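Local coordinates for protein tannase (Fusobacterium nucleatum subsp. nucleatum ATCC 25586, PDB 6YQ4) that probably hydrolyses gallotannins as a tannase of the alpha/beta-hydrolase type, apparently protecting the bacterium against these toxic plant compounds, at residues L359-S363 against G364-L368; M412-K415 against N416-K419; E483-F486 against N487-D490. All blocks are in the same frame, centred on the assembly; numbering follows the deposited sequence.

Interaction 1: L359-S363 against G364-L368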
# COMPACT_ATOMS: atom_id res chain seq x y z
N LEU A 359 15.79 -16.45 0.44
CA LEU A 359 16.30 -17.68 1.04
C LEU A 359 17.17 -17.44 2.28
O LEU A 359 17.29 -18.34 3.11
CB LEU A 359 17.10 -18.49 0.02
CG LEU A 359 16.27 -19.12 -1.10
CD1 LEU A 359 17.06 -20.18 -1.80
CD2 LEU A 359 14.98 -19.68 -0.55
N ASP A 360 17.79 -16.27 2.41
CA ASP A 360 18.53 -15.92 3.61
C ASP A 360 17.72 -15.02 4.55
O ASP A 360 18.28 -14.46 5.49
CB ASP A 360 19.85 -15.25 3.25
CG ASP A 360 19.66 -13.89 2.60
OD1 ASP A 360 18.57 -13.64 2.04
OD2 ASP A 360 20.61 -13.07 2.63
N ALA A 361 16.41 -14.85 4.29
CA ALA A 361 15.48 -14.13 5.17
C ALA A 361 15.86 -12.66 5.34
O ALA A 361 15.66 -12.07 6.39
CB ALA A 361 15.38 -14.80 6.55
N SER A 362 16.39 -12.03 4.29
CA SER A 362 16.99 -10.71 4.41
C SER A 362 16.16 -9.60 3.77
O SER A 362 16.55 -8.43 3.86
CB SER A 362 18.37 -10.71 3.75
OG SER A 362 18.22 -10.90 2.35
N SER A 363 15.07 -9.93 3.09
CA SER A 363 14.25 -8.88 2.52
C SER A 363 13.62 -8.07 3.64
O SER A 363 13.57 -8.50 4.80
CB SER A 363 13.18 -9.47 1.60
OG SER A 363 11.95 -9.64 2.29
N GLY A 364 13.14 -6.88 3.28
CA GLY A 364 12.40 -6.08 4.23
C GLY A 364 11.14 -6.77 4.70
O GLY A 364 10.71 -6.60 5.85
N GLU A 365 10.51 -7.56 3.81
CA GLU A 365 9.29 -8.29 4.17
C GLU A 365 9.61 -9.45 5.11
O GLU A 365 8.85 -9.72 6.05
CB GLU A 365 8.58 -8.81 2.92
CG GLU A 365 7.83 -7.76 2.10
CD GLU A 365 8.76 -6.81 1.34
OE1 GLU A 365 8.45 -5.60 1.30
OE2 GLU A 365 9.78 -7.28 0.78
N ASN A 366 10.70 -10.18 4.86
CA ASN A 366 11.28 -11.06 5.88
C ASN A 366 11.39 -10.36 7.22
O ASN A 366 11.04 -10.91 8.27
CB ASN A 366 12.68 -11.49 5.45
CG ASN A 366 12.68 -12.49 4.34
OD1 ASN A 366 13.44 -12.34 3.37
ND2 ASN A 366 11.88 -13.56 4.48
N ASN A 367 11.92 -9.12 7.21
CA ASN A 367 12.10 -8.36 8.44
C ASN A 367 10.77 -7.97 9.07
O ASN A 367 10.69 -7.87 10.30
CB ASN A 367 12.94 -7.12 8.14
CG ASN A 367 13.40 -6.42 9.38
OD1 ASN A 367 12.77 -5.50 9.85
ND2 ASN A 367 14.50 -6.90 9.95
N LEU A 368 9.71 -7.75 8.26
CA LEU A 368 8.38 -7.44 8.82
C LEU A 368 7.83 -8.60 9.64
O LEU A 368 7.15 -8.37 10.64
CB LEU A 368 7.39 -7.06 7.70
CG LEU A 368 5.85 -7.11 7.95
CD1 LEU A 368 5.43 -6.02 8.92
CD2 LEU A 368 5.00 -7.02 6.62
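The backbone of Ala-361 lies flat against one face of the Asn-366 carboxamide, its CA 3.3 Å from Asn-366 CG and almost directly over it, while Ser-363 OG stands obliquely over the other face, 3.3 Å from Asn-366 OD1. At the edge of the same amide, Ser-363 N gives its hydrogen to Asn-366 OD1 at 2.9 Å, in the carbonyl plane and on a lone pair, somewhat bent (146°); Ser-358 N adds a weak bond to this oxygen. At the other end ND2 donates to Asp-357 OD1 and to Lys-377 O. Covered on both faces and bonded at both ends, the amide should be held in its rotation; asparagine, with acceptor and donor on one short stem, suits this buried place.

The hydroxyl of Ser-363, on the face opposite Ala-361, accepts Asn-366 N at 2.9 Å, nearly straight (169°), and is also hydrogen-bonded to Phe-356 O, tying the start of the helix to the preceding loop. Its chi1 of 95°, away from the usual staggered value, turns OG toward the first amides of the helix. The first helical turn then closes, Asn-367 N bonding to Ser-363 O at 3.0 Å, and Asn-367 OD1 is hydrogen-bonded to Arg-119 NH1. Glu-365 CB packs 3.5 Å from Ser-363 OG. Glu-365 OE1 is hydrogen-bonded to a glycerol, probably from the crystallisation liquor, and its side chain lies near a possible Ser-His-Asp triad.

The reciprocal pair of bonds between Ser-363 and Asn-366 is a capping box, which starts helix 364-368 with Ser-363 as N-cap.

Interaction 2: M412-K415 against N416-K419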
# COMPACT_ATOMS: atom_id res chain seq x y z
N MET A 412 9.50 -19.94 10.64
CA MET A 412 8.34 -19.57 9.85
C MET A 412 7.41 -18.69 10.67
O MET A 412 7.10 -19.02 11.81
CB MET A 412 7.59 -20.82 9.38
CG MET A 412 6.31 -20.50 8.58
SD MET A 412 6.61 -20.13 6.83
CE MET A 412 6.52 -21.78 6.16
N ALA A 413 6.96 -17.58 10.07
CA ALA A 413 6.02 -16.67 10.73
C ALA A 413 4.74 -17.40 11.12
O ALA A 413 4.32 -18.36 10.48
CB ALA A 413 5.67 -15.50 9.81
N ASP A 414 4.09 -16.91 12.18
CA ASP A 414 2.80 -17.44 12.60
C ASP A 414 1.72 -17.24 11.52
O ASP A 414 1.55 -16.15 10.96
CB ASP A 414 2.42 -16.78 13.93
CG ASP A 414 0.99 -17.08 14.38
OD1 ASP A 414 0.32 -17.99 13.83
OD2 ASP A 414 0.53 -16.39 15.31
N LYS A 415 0.97 -18.31 11.24
CA LYS A 415 0.00 -18.29 10.13
C LYS A 415 -1.04 -17.19 10.33
O LYS A 415 -1.43 -16.53 9.36
CB LYS A 415 -0.68 -19.65 9.99
CG LYS A 415 0.23 -20.81 9.49
CD LYS A 415 1.39 -21.09 10.47
CE LYS A 415 0.86 -21.70 11.76
NZ LYS A 415 1.71 -21.31 12.87
N ASN A 416 -1.43 -16.93 11.58
CA ASN A 416 -2.43 -15.92 11.90
C ASN A 416 -1.91 -14.50 11.70
O ASN A 416 -2.70 -13.57 11.47
CB ASN A 416 -2.93 -16.15 13.33
CG ASN A 416 -3.97 -15.14 13.76
OD1 ASN A 416 -3.88 -14.54 14.83
ND2 ASN A 416 -4.99 -14.93 12.91
N ILE A 417 -0.60 -14.31 11.74
CA ILE A 417 -0.02 -13.00 11.49
C ILE A 417 0.21 -12.78 10.00
O ILE A 417 0.04 -11.66 9.50
CB ILE A 417 1.28 -12.86 12.31
CG1 ILE A 417 0.94 -12.90 13.81
CG2 ILE A 417 1.99 -11.57 11.97
CD1 ILE A 417 2.10 -12.65 14.73
N ILE A 418 0.59 -13.82 9.27
CA ILE A 418 0.59 -13.71 7.82
C ILE A 418 -0.80 -13.31 7.34
O ILE A 418 -0.95 -12.43 6.48
CB ILE A 418 1.07 -15.02 7.18
CG1 ILE A 418 2.47 -15.37 7.69
CG2 ILE A 418 1.06 -14.91 5.67
CD1 ILE A 418 3.08 -16.62 7.08
N LYS A 419 -1.84 -13.93 7.91
CA LYS A 419 -3.22 -13.61 7.53
C LYS A 419 -3.54 -12.14 7.80
O LYS A 419 -4.04 -11.43 6.91
CB LYS A 419 -4.20 -14.50 8.29
CG LYS A 419 -5.62 -14.19 7.90
CD LYS A 419 -6.66 -14.77 8.88
CE LYS A 419 -8.01 -14.05 8.70
NZ LYS A 419 -9.11 -14.72 9.38
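Asp-414 caps the helix that follows it, its OD1 accepting the backbone N of Asn-416 at 3.0 Å with a fairly straight N-H (159°). The donor comes from above the carboxylate plane. With CG anti to its own backbone N (chi1 171°), the carboxylate is carried alongside the first turn, where its OD2 passes 3.8 Å from Ile-417 CG1. Aspartate suits an N-cap because its short acid reaches the amides that have no earlier carbonyl to bind, and its negative charge probably interacts well with the positive end of the helix dipole. Its carbonyl serves too: Asp-414 O takes Ile-418 N at 3.0 Å, nearly end-on, and also Ile-417 N, which approaches from above the carbonyl plane.

Lys-415, the first helical residue, contributes mainly through its backbone, whose O accepts Lys-419 N at 3.0 Å. The chain beyond CB bends at chi2, chi3 and chi4, so that NZ curls back to 3.7 Å from Asp-414 OD1, a long salt bridge on an exposed surface where a flexible lysine is at home.

Ile-418 provides the apolar half. Its CG1 lies 3.5 Å from Asp-414 O and 3.8 Å from Ala-413 CB, with CD1 also against that methyl. An apolar pair joining the residue before the N-cap to the fourth of the helix fits a hydrophobic staple, here a small one.

The isoleucines of helix 415-420 rest on loops: Ile-418 touches Phe-379, shortly before helix 381-394, and Ile-417 touches Ala-132, shortly before helix 134-148. In the loop leading into the helix, the backbone of Ala-413 bonds to that of His-378.

Interaction 3: E483-F486 against N487-D490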
# COMPACT_ATOMS: atom_id res chain seq x y z
N GLU A 483 -4.56 16.03 -8.27
CA GLU A 483 -5.78 16.65 -8.79
C GLU A 483 -6.82 15.58 -9.12
O GLU A 483 -7.96 15.66 -8.68
CB GLU A 483 -5.48 17.51 -10.02
CG GLU A 483 -6.73 17.87 -10.81
CD GLU A 483 -6.50 18.98 -11.84
OE1 GLU A 483 -7.49 19.52 -12.37
OE2 GLU A 483 -5.33 19.30 -12.12
N GLU A 484 -6.41 14.54 -9.84
CA GLU A 484 -7.31 13.41 -10.11
C GLU A 484 -7.75 12.71 -8.83
O GLU A 484 -8.92 12.33 -8.69
CB GLU A 484 -6.62 12.43 -11.05
CG GLU A 484 -5.89 13.13 -12.16
CD GLU A 484 -5.40 12.19 -13.23
OE1 GLU A 484 -4.17 12.17 -13.48
OE2 GLU A 484 -6.25 11.49 -13.82
N LEU A 485 -6.82 12.52 -7.88
CA LEU A 485 -7.16 11.80 -6.66
C LEU A 485 -8.28 12.49 -5.91
O LEU A 485 -9.23 11.83 -5.47
CB LEU A 485 -5.93 11.68 -5.75
CG LEU A 485 -6.25 11.13 -4.35
CD1 LEU A 485 -6.84 9.74 -4.45
CD2 LEU A 485 -5.01 11.08 -3.47
N PHE A 486 -8.20 13.81 -5.76
CA PHE A 486 -9.22 14.50 -4.99
C PHE A 486 -10.48 14.76 -5.82
O PHE A 486 -11.54 15.05 -5.26
CB PHE A 486 -8.62 15.79 -4.40
CG PHE A 486 -7.78 15.53 -3.15
CD1 PHE A 486 -8.37 15.50 -1.89
CD2 PHE A 486 -6.42 15.28 -3.24
CE1 PHE A 486 -7.62 15.25 -0.75
CE2 PHE A 486 -5.66 15.03 -2.10
CZ PHE A 486 -6.26 15.01 -0.86
N ASN A 487 -10.39 14.63 -7.14
CA ASN A 487 -11.61 14.53 -7.94
C ASN A 487 -12.37 13.26 -7.60
O ASN A 487 -13.59 13.29 -7.36
CB ASN A 487 -11.25 14.59 -9.43
CG ASN A 487 -10.86 15.99 -9.89
OD1 ASN A 487 -11.30 17.00 -9.31
ND2 ASN A 487 -10.05 16.07 -10.93
N TRP A 488 -11.66 12.12 -7.53
CA TRP A 488 -12.26 10.85 -7.15
C TRP A 488 -12.87 10.90 -5.76
O TRP A 488 -14.00 10.43 -5.54
CB TRP A 488 -11.22 9.74 -7.24
CG TRP A 488 -11.72 8.39 -6.84
CD1 TRP A 488 -12.46 7.54 -7.60
CD2 TRP A 488 -11.54 7.74 -5.58
NE1 TRP A 488 -12.74 6.39 -6.90
CE2 TRP A 488 -12.19 6.49 -5.65
CE3 TRP A 488 -10.89 8.09 -4.40
CZ2 TRP A 488 -12.22 5.60 -4.59
CZ3 TRP A 488 -10.89 7.19 -3.34
CH2 TRP A 488 -11.56 5.96 -3.45
N ILE A 489 -12.15 11.49 -4.79
CA ILE A 489 -12.66 11.54 -3.42
C ILE A 489 -13.91 12.41 -3.36
O ILE A 489 -14.92 12.03 -2.74
CB ILE A 489 -11.59 12.07 -2.45
CG1 ILE A 489 -10.36 11.18 -2.39
CG2 ILE A 489 -12.17 12.25 -1.04
CD1 ILE A 489 -9.31 11.71 -1.46
N ASP A 490 -13.86 13.59 -3.97
CA ASP A 490 -15.05 14.45 -4.05
C ASP A 490 -16.24 13.69 -4.64
O ASP A 490 -17.35 13.75 -4.11
CB ASP A 490 -14.76 15.70 -4.89
CG ASP A 490 -14.15 16.83 -4.07
OD1 ASP A 490 -13.55 16.56 -3.01
OD2 ASP A 490 -14.28 18.01 -4.48
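Four successive i to i+4 backbone bonds, from Asn-487 N to Glu-483 O through Asp-490 N to Phe-486 O and each 3.0 or 3.1 Å long, make 483-490 an unbroken alpha-helix.

On its inner side Phe-486 and Ile-489 extend alongside each other in the same direction. The CD1 methyl of Ile-489 stands over one face of the phenyl ring, 4.3 Å from the ring centroid and 26° off the normal, a CH-pi contact; its nearest ring atom is Phe-486 CD1 at 3.9 Å. Ile-489 puts CG1 anti to its carbonyl carbon (chi1 -62°), which swings the longer branch back along the helix. The same methyl meets Leu-485 CG at 4.2 Å, so it touches two apolar neighbours one turn earlier. Leu-485 CD1 in turn comes within 4.4 Å of Trp-488 CE3, a looser touch.

The outer side is polar. Glu-483 and Asn-487 run alongside each other, with Glu-483 CG 3.8 Å from Asn-487 ND2 and the planes of their flat ends 65° apart; hydrophilic residues suit this exposed flank. Asp-490, at the border, keeps CB 3.3 Å from Phe-486 O while its OD1 is hydrogen-bonded to Tyr-109 OH.

Amphipathic in this way, helix 482-493 lays its large residues on the central sheet: Leu-485 and Trp-488 reach strands 202-206 and 435-439, both touching Arg-437. Phe-486 meets the sheet at strand 73-76, through Phe-74, in an aromatic group with Tyr-103 of helix 100-106 and, edge-to-face, Tyr-109 next to strand 110-114.

All three contacts are local, but they serve different stages of a helix. Interactions 1 and 3 are partly buried, interaction 2 a surface contact. Interactions 1 and 2 each start a helix and are chiefly polar: interaction 1 uses a neutral, reciprocal pair, whereas interaction 2 uses an acid cap backed by a small apolar pair. Interaction 3 lies within a helix and adds apolar and aromatic packing against the central sheet to the helical backbone bonds, with a polar rim outside. Interactions 1 and 2 are neighbours, their centres about 14 Å apart, and both bond to the loop at 377-378. Interaction 3 lies on the opposite side of the chain's centre, about 36 Å from either, centre to centre.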